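Kinesin-like protein KIF19 (PDB 5GSZ) moves toward microtubule plus ends and, through the ATP-binding kinesin motor domain described here, depolymerizes microtubules at ciliary tips to regulate the length of motile cilia. Local coordinates at residues Phe67-Asp72 with Tyr81-Lys86; Ser149-Glu152 with Met157-Asp160; Leu161-Leu166 with Gly183-Ser188. One frame throughout, in Å; residues are numbered along the deposited sequence.

Contact 1: residues Phe67-Asp72 with Tyr81-Lys86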
loop_
_atom_site.group_PDB
_atom_site.type_symbol
_atom_site.label_atom_id
_atom_site.label_comp_id
_atom_site.label_asym_id
_atom_site.label_seq_id
_atom_site.Cartn_x
_atom_site.Cartn_y
_atom_site.Cartn_z
ATOM N N PHE A 67 -3.160 -13.030 11.186
ATOM C CA PHE A 67 -3.508 -12.117 10.114
ATOM C C PHE A 67 -4.571 -12.783 9.260
ATOM O O PHE A 67 -4.748 -14.001 9.299
ATOM C CB PHE A 67 -2.295 -11.781 9.235
ATOM C CG PHE A 67 -1.124 -11.238 9.991
ATOM C CD1 PHE A 67 -0.990 -9.876 10.201
ATOM C CD2 PHE A 67 -0.150 -12.089 10.486
ATOM C CE1 PHE A 67 0.079 -9.380 10.892
ATOM C CE2 PHE A 67 0.930 -11.591 11.180
ATOM C CZ PHE A 67 1.043 -10.237 11.381
ATOM N N ASP A 68 -5.266 -11.973 8.463
ATOM C CA ASP A 68 -6.239 -12.537 7.527
ATOM C C ASP A 68 -5.580 -13.535 6.588
ATOM O O ASP A 68 -6.182 -14.561 6.253
ATOM C CB ASP A 68 -6.918 -11.419 6.744
ATOM C CG ASP A 68 -7.778 -10.566 7.621
ATOM O OD1 ASP A 68 -8.579 -11.148 8.377
ATOM O OD2 ASP A 68 -7.615 -9.331 7.606
ATOM N N VAL A 69 -4.347 -13.267 6.166
ATOM C CA VAL A 69 -3.609 -14.200 5.328
ATOM C C VAL A 69 -2.125 -13.944 5.526
ATOM O O VAL A 69 -1.705 -12.825 5.839
ATOM C CB VAL A 69 -4.041 -14.071 3.844
ATOM C CG1 VAL A 69 -3.784 -12.676 3.330
ATOM C CG2 VAL A 69 -3.365 -15.138 2.971
ATOM N N ALA A 70 -1.330 -14.995 5.356
ATOM C CA ALA A 70 0.112 -14.925 5.523
ATOM C C ALA A 70 0.790 -15.461 4.269
ATOM O O ALA A 70 0.219 -16.286 3.550
ATOM C CB ALA A 70 0.550 -15.717 6.751
ATOM N N PHE A 71 2.004 -14.971 3.997
ATOM C CA PHE A 71 2.787 -15.436 2.855
ATOM C C PHE A 71 4.262 -15.434 3.223
ATOM O O PHE A 71 4.749 -14.444 3.775
ATOM C CB PHE A 71 2.610 -14.548 1.611
ATOM C CG PHE A 71 1.188 -14.194 1.269
ATOM C CD1 PHE A 71 0.362 -15.093 0.630
ATOM C CD2 PHE A 71 0.694 -12.911 1.538
ATOM C CE1 PHE A 71 -0.949 -14.738 0.291
ATOM C CE2 PHE A 71 -0.610 -12.542 1.203
ATOM C CZ PHE A 71 -1.433 -13.452 0.580
ATOM N N ASP A 72 4.978 -16.508 2.880
ATOM C CA ASP A 72 6.441 -16.505 2.876
ATOM C C ASP A 72 6.939 -16.896 1.485
ATOM O O ASP A 72 6.160 -16.967 0.532
ATOM C CB ASP A 72 7.018 -17.412 3.974
ATOM C CG ASP A 72 6.710 -18.892 3.769
ATOM O OD1 ASP A 72 6.395 -19.324 2.631
ATOM O OD2 ASP A 72 6.806 -19.633 4.773
ATOM N N TYR A 81 -1.417 -11.909 -5.289
ATOM C CA TYR A 81 -2.472 -11.153 -5.942
ATOM C C TYR A 81 -3.837 -11.794 -5.725
ATOM O O TYR A 81 -4.801 -11.114 -5.339
ATOM C CB TYR A 81 -2.172 -11.033 -7.425
ATOM C CG TYR A 81 -3.392 -10.656 -8.215
ATOM C CD1 TYR A 81 -3.917 -9.370 -8.141
ATOM C CD2 TYR A 81 -4.031 -11.586 -9.029
ATOM C CE1 TYR A 81 -5.040 -9.014 -8.864
ATOM C CE2 TYR A 81 -5.147 -11.242 -9.753
ATOM C CZ TYR A 81 -5.648 -9.954 -9.668
ATOM O OH TYR A 81 -6.760 -9.608 -10.392
ATOM N N GLN A 82 -3.943 -13.105 -5.981
ATOM C CA GLN A 82 -5.228 -13.781 -5.842
ATOM C C GLN A 82 -5.775 -13.621 -4.428
ATOM O O GLN A 82 -6.976 -13.407 -4.237
ATOM C CB GLN A 82 -5.093 -15.266 -6.185
ATOM C CG GLN A 82 -4.562 -15.641 -7.577
ATOM C CD GLN A 82 -5.593 -15.546 -8.686
ATOM O OE1 GLN A 82 -6.793 -15.490 -8.432
ATOM N NE2 GLN A 82 -5.123 -15.571 -9.931
ATOM N N ALA A 83 -4.908 -13.693 -3.430
ATOM C CA ALA A 83 -5.367 -13.668 -2.054
ATOM C C ALA A 83 -5.612 -12.268 -1.525
ATOM O O ALA A 83 -6.179 -12.129 -0.435
ATOM C CB ALA A 83 -4.351 -14.365 -1.151
ATOM N N THR A 84 -5.195 -11.227 -2.232
ATOM C CA THR A 84 -5.278 -9.901 -1.632
ATOM C C THR A 84 -6.212 -8.958 -2.373
ATOM O O THR A 84 -7.119 -8.384 -1.745
ATOM C CB THR A 84 -3.881 -9.257 -1.509
ATOM O OG1 THR A 84 -3.227 -9.274 -2.778
ATOM C CG2 THR A 84 -3.054 -10.004 -0.506
ATOM N N THR A 85 -6.018 -8.767 -3.688
ATOM C CA THR A 85 -6.706 -7.699 -4.391
ATOM C C THR A 85 -7.601 -8.148 -5.540
ATOM O O THR A 85 -8.392 -7.336 -6.021
ATOM C CB THR A 85 -5.692 -6.669 -4.919
ATOM O OG1 THR A 85 -4.833 -7.284 -5.876
ATOM C CG2 THR A 85 -4.836 -6.172 -3.810
ATOM N N LYS A 86 -7.507 -9.395 -6.003
ATOM C CA LYS A 86 -8.332 -9.820 -7.132
ATOM C C LYS A 86 -9.811 -9.539 -6.874
ATOM O O LYS A 86 -10.516 -8.991 -7.732
ATOM C CB LYS A 86 -8.109 -11.308 -7.414
ATOM C CG LYS A 86 -8.833 -11.826 -8.641
ATOM C CD LYS A 86 -8.907 -13.331 -8.601
ATOM C CE LYS A 86 -9.747 -13.920 -9.726
ATOM N NZ LYS A 86 -9.108 -13.767 -11.060
#
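Phe71 presents the far end of its ring to Ala83, whose methyl carbon lies at the ring edge, in plane with it; Phe71 CZ and Ala83 CB are 3.5 Å apart. The same end of the ring also meets the methyl branch of Thr84, which approaches obliquely, with Phe71 CE2 3.9 Å from Thr84 CG2. Val69, two residues earlier along the strand, points to the same side and adds a looser apolar touch, Val69 CG2 to Ala83 CB at 4.3 Å. The Ala83 methyl is therefore met by both Val69 and Phe71, and the contact across the two segments is made by apolar groups alone.

Phe71 already leaves the strand in the direction of the helix, and with CG anti to the carbonyl carbon (chi1 -47°) its ring brings CZ and CE2 up to Ala83 and Thr84. Thr84 divides its two branches. Its methyl faces Phe71, while its hydroxyl OG1 is hydrogen-bonded to the carbonyl oxygen of Val80 one helical turn back, leaving an apolar surface for the ring. The backbone around Thr84 is gathered by Tyr81 O, which accepts from Thr84 N, Thr85 N and Lys86 N.

Farther out, backbone bonds from Val69 and Phe71 to Leu16, and from Phe71 to Val18, fix the short strand beside strand 12-18. On the other flank of the helix, Tyr81 OH and Lys86 NZ both reach Asp130 of helix 123-136, the lysine through a salt bridge. The Phe71 side chain lies about 7 Å from the bound ADP. The arrangement is a helix packed against the edge strand of the central beta-sheet, in the alpha/beta core of the kinesin motor domain.

Contact 2: residues Ser149-Glu152 with Met157-Asp160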
loop_
_atom_site.group_PDB
_atom_site.type_symbol
_atom_site.label_atom_id
_atom_site.label_comp_id
_atom_site.label_asym_id
_atom_site.label_seq_id
_atom_site.Cartn_x
_atom_site.Cartn_y
_atom_site.Cartn_z
ATOM N N SER A 149 -3.478 7.125 -12.986
ATOM C CA SER A 149 -2.404 8.070 -12.743
ATOM C C SER A 149 -1.417 7.445 -11.781
ATOM O O SER A 149 -1.735 6.486 -11.078
ATOM C CB SER A 149 -2.920 9.378 -12.173
ATOM O OG SER A 149 -3.772 9.996 -13.100
ATOM N N TYR A 150 -0.220 8.019 -11.731
ATOM C CA TYR A 150 0.844 7.472 -10.891
ATOM C C TYR A 150 1.667 8.639 -10.367
ATOM O O TYR A 150 2.391 9.277 -11.132
ATOM C CB TYR A 150 1.691 6.491 -11.690
ATOM C CG TYR A 150 2.637 5.651 -10.893
ATOM C CD1 TYR A 150 2.240 5.048 -9.712
ATOM C CD2 TYR A 150 3.932 5.407 -11.358
ATOM C CE1 TYR A 150 3.138 4.237 -8.976
ATOM C CE2 TYR A 150 4.819 4.596 -10.653
ATOM C CZ TYR A 150 4.419 4.019 -9.471
ATOM O OH TYR A 150 5.300 3.237 -8.785
ATOM N N LEU A 151 1.559 8.917 -9.072
ATOM C CA LEU A 151 2.129 10.127 -8.497
ATOM C C LEU A 151 3.015 9.778 -7.301
ATOM O O LEU A 151 2.945 8.675 -6.748
ATOM C CB LEU A 151 1.013 11.099 -8.095
ATOM C CG LEU A 151 0.066 10.553 -7.029
ATOM C CD1 LEU A 151 0.184 11.325 -5.731
ATOM C CD2 LEU A 151 -1.343 10.521 -7.541
ATOM N N GLU A 152 3.877 10.726 -6.927
ATOM C CA GLU A 152 4.622 10.645 -5.683
ATOM C C GLU A 152 4.080 11.653 -4.686
ATOM O O GLU A 152 3.623 12.729 -5.066
ATOM C CB GLU A 152 6.104 10.918 -5.891
ATOM C CG GLU A 152 6.983 10.585 -4.692
ATOM C CD GLU A 152 8.433 10.930 -4.944
ATOM O OE1 GLU A 152 8.694 12.073 -5.390
ATOM O OE2 GLU A 152 9.300 10.039 -4.753
ATOM N N MET A 157 5.057 16.938 -0.775
ATOM C CA MET A 157 5.102 17.506 -2.120
ATOM C C MET A 157 4.681 16.447 -3.137
ATOM O O MET A 157 5.180 15.316 -3.115
ATOM C CB MET A 157 6.495 18.034 -2.462
ATOM C CG MET A 157 7.122 18.939 -1.398
ATOM S SD MET A 157 6.329 20.545 -1.135
ATOM C CE MET A 157 6.729 21.395 -2.651
ATOM N N ILE A 158 3.773 16.819 -4.031
ATOM C CA ILE A 158 3.221 15.891 -5.002
ATOM C C ILE A 158 3.886 16.107 -6.347
ATOM O O ILE A 158 3.953 17.234 -6.840
ATOM C CB ILE A 158 1.703 16.057 -5.114
ATOM C CG1 ILE A 158 1.084 15.890 -3.725
ATOM C CG2 ILE A 158 1.155 15.055 -6.135
ATOM C CD1 ILE A 158 -0.344 16.364 -3.626
ATOM N N ARG A 159 4.350 15.024 -6.950
ATOM C CA ARG A 159 4.875 15.030 -8.306
ATOM C C ARG A 159 4.136 13.997 -9.140
ATOM O O ARG A 159 3.667 12.981 -8.619
ATOM C CB ARG A 159 6.382 14.728 -8.314
ATOM C CG ARG A 159 7.237 15.853 -7.700
ATOM C CD ARG A 159 8.694 15.438 -7.450
ATOM N NE ARG A 159 9.379 14.965 -8.649
ATOM C CZ ARG A 159 9.797 13.717 -8.819
ATOM N NH1 ARG A 159 9.595 12.827 -7.857
ATOM N NH2 ARG A 159 10.416 13.359 -9.942
ATOM N N ASP A 160 4.037 14.266 -10.444
ATOM C CA ASP A 160 3.491 13.313 -11.412
ATOM C C ASP A 160 4.616 12.388 -11.845
ATOM O O ASP A 160 5.535 12.808 -12.546
ATOM C CB ASP A 160 2.892 14.039 -12.614
ATOM C CG ASP A 160 2.379 13.082 -13.705
ATOM O OD1 ASP A 160 2.520 11.842 -13.583
ATOM O OD2 ASP A 160 1.825 13.582 -14.710
#
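Glu152 and Arg159 face each other as an antiparallel hydrogen-bonded pair: Glu152 N donates to Arg159 O at 2.8 Å and Arg159 N returns a bond to Glu152 O at 3.1 Å. Beside them Leu151 and Asp160 form a non-hydrogen-bonded pair. Glu152 O also receives a CA-H...O contact from Ile158 CA at 3.2 Å.

Charge joins the same pair. The side chains of Glu152 and Arg159 lie alongside each other, and Arg159 NH1 makes a salt bridge to Glu152 OE1 at 2.7 Å. The oxygen sits in the guanidinium plane, but the nitrogen comes from above the carboxylate, the two planes being 57° apart; the N-H points off line, at 131°. A bend in the arginine at chi3 (57°) turns its end back toward the glutamate. Glu152 OE1 is also hydrogen-bonded to Thr207 OG1 and OE2 to Ser220 OG, while Arg159 NH2 donates a hydrogen bond to Gln205 O.

The two strands make a beta-hairpin at one edge of the central kinesin sheet, strand 157-160 being outermost. Were Glu152 replaced by an alanine, the Arg159 guanidinium would probably lose its carboxylate mate, and the hydroxyls of Ser220 and Thr207 the oxygens they now bond.

Between the two strands, apolar side chains meet on the face bearing Leu151, where Leu151 CD1 rests 3.9 Å from Ile158 CG2, the two side chains pointing the same way.

Contact 3: residues Leu161-Leu166 with Gly183-Ser188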
loop_
_atom_site.group_PDB
_atom_site.type_symbol
_atom_site.label_atom_id
_atom_site.label_comp_id
_atom_site.label_asym_id
_atom_site.label_seq_id
_atom_site.Cartn_x
_atom_site.Cartn_y
_atom_site.Cartn_z
ATOM N N LEU A 161 4.546 11.124 -11.446
ATOM C CA LEU A 161 5.650 10.232 -11.765
ATOM C C LEU A 161 5.746 9.905 -13.247
ATOM O O LEU A 161 6.755 9.328 -13.662
ATOM C CB LEU A 161 5.532 8.939 -10.966
ATOM C CG LEU A 161 5.776 9.091 -9.478
ATOM C CD1 LEU A 161 5.381 7.783 -8.784
ATOM C CD2 LEU A 161 7.240 9.479 -9.210
ATOM N N LEU A 162 4.721 10.228 -14.043
ATOM C CA LEU A 162 4.723 9.914 -15.466
ATOM C C LEU A 162 5.111 11.106 -16.323
ATOM O O LEU A 162 5.261 10.958 -17.538
ATOM C CB LEU A 162 3.351 9.394 -15.909
ATOM C CG LEU A 162 2.872 8.124 -15.214
ATOM C CD1 LEU A 162 1.538 7.662 -15.778
ATOM C CD2 LEU A 162 3.901 7.038 -15.340
ATOM N N ASN A 163 5.284 12.271 -15.714
ATOM C CA ASN A 163 5.630 13.528 -16.356
ATOM C C ASN A 163 6.250 14.430 -15.284
ATOM O O ASN A 163 5.621 15.400 -14.834
ATOM C CB ASN A 163 4.382 14.127 -17.009
ATOM C CG ASN A 163 4.647 15.454 -17.689
ATOM O OD1 ASN A 163 4.286 16.518 -17.172
ATOM N ND2 ASN A 163 5.270 15.401 -18.856
ATOM N N PRO A 164 7.471 14.116 -14.832
ATOM C CA PRO A 164 8.115 14.944 -13.797
ATOM C C PRO A 164 8.309 16.397 -14.195
ATOM O O PRO A 164 8.388 17.262 -13.312
ATOM C CB PRO A 164 9.466 14.250 -13.585
ATOM C CG PRO A 164 9.297 12.883 -14.130
ATOM C CD PRO A 164 8.314 12.976 -15.234
ATOM N N ALA A 165 8.385 16.688 -15.497
ATOM C CA ALA A 165 8.672 18.045 -15.950
ATOM C C ALA A 165 7.650 19.039 -15.425
ATOM O O ALA A 165 7.997 20.189 -15.125
ATOM C CB ALA A 165 8.710 18.082 -17.472
ATOM N N LEU A 166 6.386 18.612 -15.307
ATOM C CA LEU A 166 5.325 19.506 -14.848
ATOM C C LEU A 166 5.641 20.110 -13.483
ATOM O O LEU A 166 5.277 21.264 -13.206
ATOM C CB LEU A 166 3.990 18.754 -14.809
ATOM N N GLY A 183 -3.860 18.483 -12.794
ATOM C CA GLY A 183 -2.937 18.503 -13.917
ATOM C C GLY A 183 -2.251 17.188 -14.242
ATOM O O GLY A 183 -1.409 17.158 -15.147
ATOM N N ILE A 184 -2.577 16.104 -13.561
ATOM C CA ILE A 184 -1.772 14.895 -13.671
ATOM C C ILE A 184 -2.142 14.119 -14.935
ATOM O O ILE A 184 -3.301 14.068 -15.357
ATOM C CB ILE A 184 -1.923 14.038 -12.394
ATOM C CG1 ILE A 184 -0.973 12.840 -12.413
ATOM C CG2 ILE A 184 -3.370 13.584 -12.201
ATOM C CD1 ILE A 184 -0.906 12.122 -11.099
ATOM N N THR A 185 -1.127 13.509 -15.536
ATOM C CA THR A 185 -1.285 12.634 -16.687
ATOM C C THR A 185 -2.265 11.488 -16.419
ATOM O O THR A 185 -2.363 10.968 -15.306
ATOM C CB THR A 185 0.082 12.078 -17.051
ATOM O OG1 THR A 185 0.967 13.176 -17.273
ATOM C CG2 THR A 185 0.022 11.196 -18.283
ATOM N N GLU A 186 -2.979 11.076 -17.470
ATOM C CA GLU A 186 -3.961 10.002 -17.378
ATOM C C GLU A 186 -3.817 9.063 -18.563
ATOM O O GLU A 186 -4.041 9.472 -19.703
ATOM C CB GLU A 186 -5.372 10.569 -17.323
ATOM C CG GLU A 186 -5.626 11.340 -16.061
ATOM C CD GLU A 186 -6.950 12.020 -16.090
ATOM O OE1 GLU A 186 -7.563 12.061 -17.177
ATOM O OE2 GLU A 186 -7.380 12.514 -15.032
ATOM N N VAL A 187 -3.479 7.803 -18.280
ATOM C CA VAL A 187 -3.253 6.748 -19.263
ATOM C C VAL A 187 -4.520 5.907 -19.411
ATOM O O VAL A 187 -5.351 5.836 -18.497
ATOM C CB VAL A 187 -2.044 5.895 -18.812
ATOM C CG1 VAL A 187 -1.811 4.692 -19.730
ATOM C CG2 VAL A 187 -0.804 6.756 -18.749
ATOM N N SER A 188 -4.686 5.273 -20.593
ATOM C CA SER A 188 -5.825 4.394 -20.852
ATOM C C SER A 188 -5.467 3.141 -21.650
ATOM O O SER A 188 -6.384 2.445 -22.113
ATOM C CB SER A 188 -6.929 5.141 -21.604
ATOM O OG SER A 188 -7.378 6.262 -20.879
#
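Two irregular loops at the surface of the kinesin motor domain meet here: one leaves the edge strand 157-160, and the other leads from strand 179-181 toward helix 192-203. Their contact is carried by Leu162 and Asn163 on the first loop and by Thr185 and Val187 on the second. Leu162 turns its side chain toward the second loop and touches Val187 with one branch, Leu162 CD1 lying 3.9 Å from Val187 CG2. The two side chains cross at about a right angle, and here two methyl groups meet. Closer to the backbone, Leu162 CB passes Thr185 CB at 4.4 Å, so that the leucine lies along the segment from Thr185 to Val187.

Thr185 faces Asn163 with its hydroxyl oxygen, OG1 standing 3.6 Å from Asn163 CB. This is packing against a carbon; the polar partner of the hydroxyl is Asp160 OD2. The torsion suits that partner, with OG1 anti to the carbonyl carbon (chi1 -56°) and the methyl branch anti to the backbone N. The other oxygen of the same carboxylate, Asp160 OD1, accepts from Leu162 N, so Asp160 ties both loops to the end of the edge strand.

The first loop is joined to strand 142-154 by a backbone bond between Leu161 and Tyr150. The second follows that strand too, through Ser149 OG bonded to Thr185 O and a backbone bond between Val187 and Met148, while Ile184 packs on Ser149 and Leu151. The pair of loops thus lies against the hairpin of strands 142-154 and 157-160.

From the N terminus, contact 1 comes first, closing the short connection from strand 69-71 to helix 77-84. Contact 2 then closes the tight hairpin between strands 142-154 and 157-160, and contact 3 closes a longer excursion, through the small sheet of strands 171-173 and 179-181, back beside the loop that leaves the hairpin. The three follow in series, none nested or crossed. Contacts 1 and 2 occupy the two outer edges of the central sheet, on opposite sides of the chain's centre, their centres 27 Å apart. Contacts 2 and 3 adjoin, with centres 8 Å apart, so the hairpin and the loops beyond it form one continuous region.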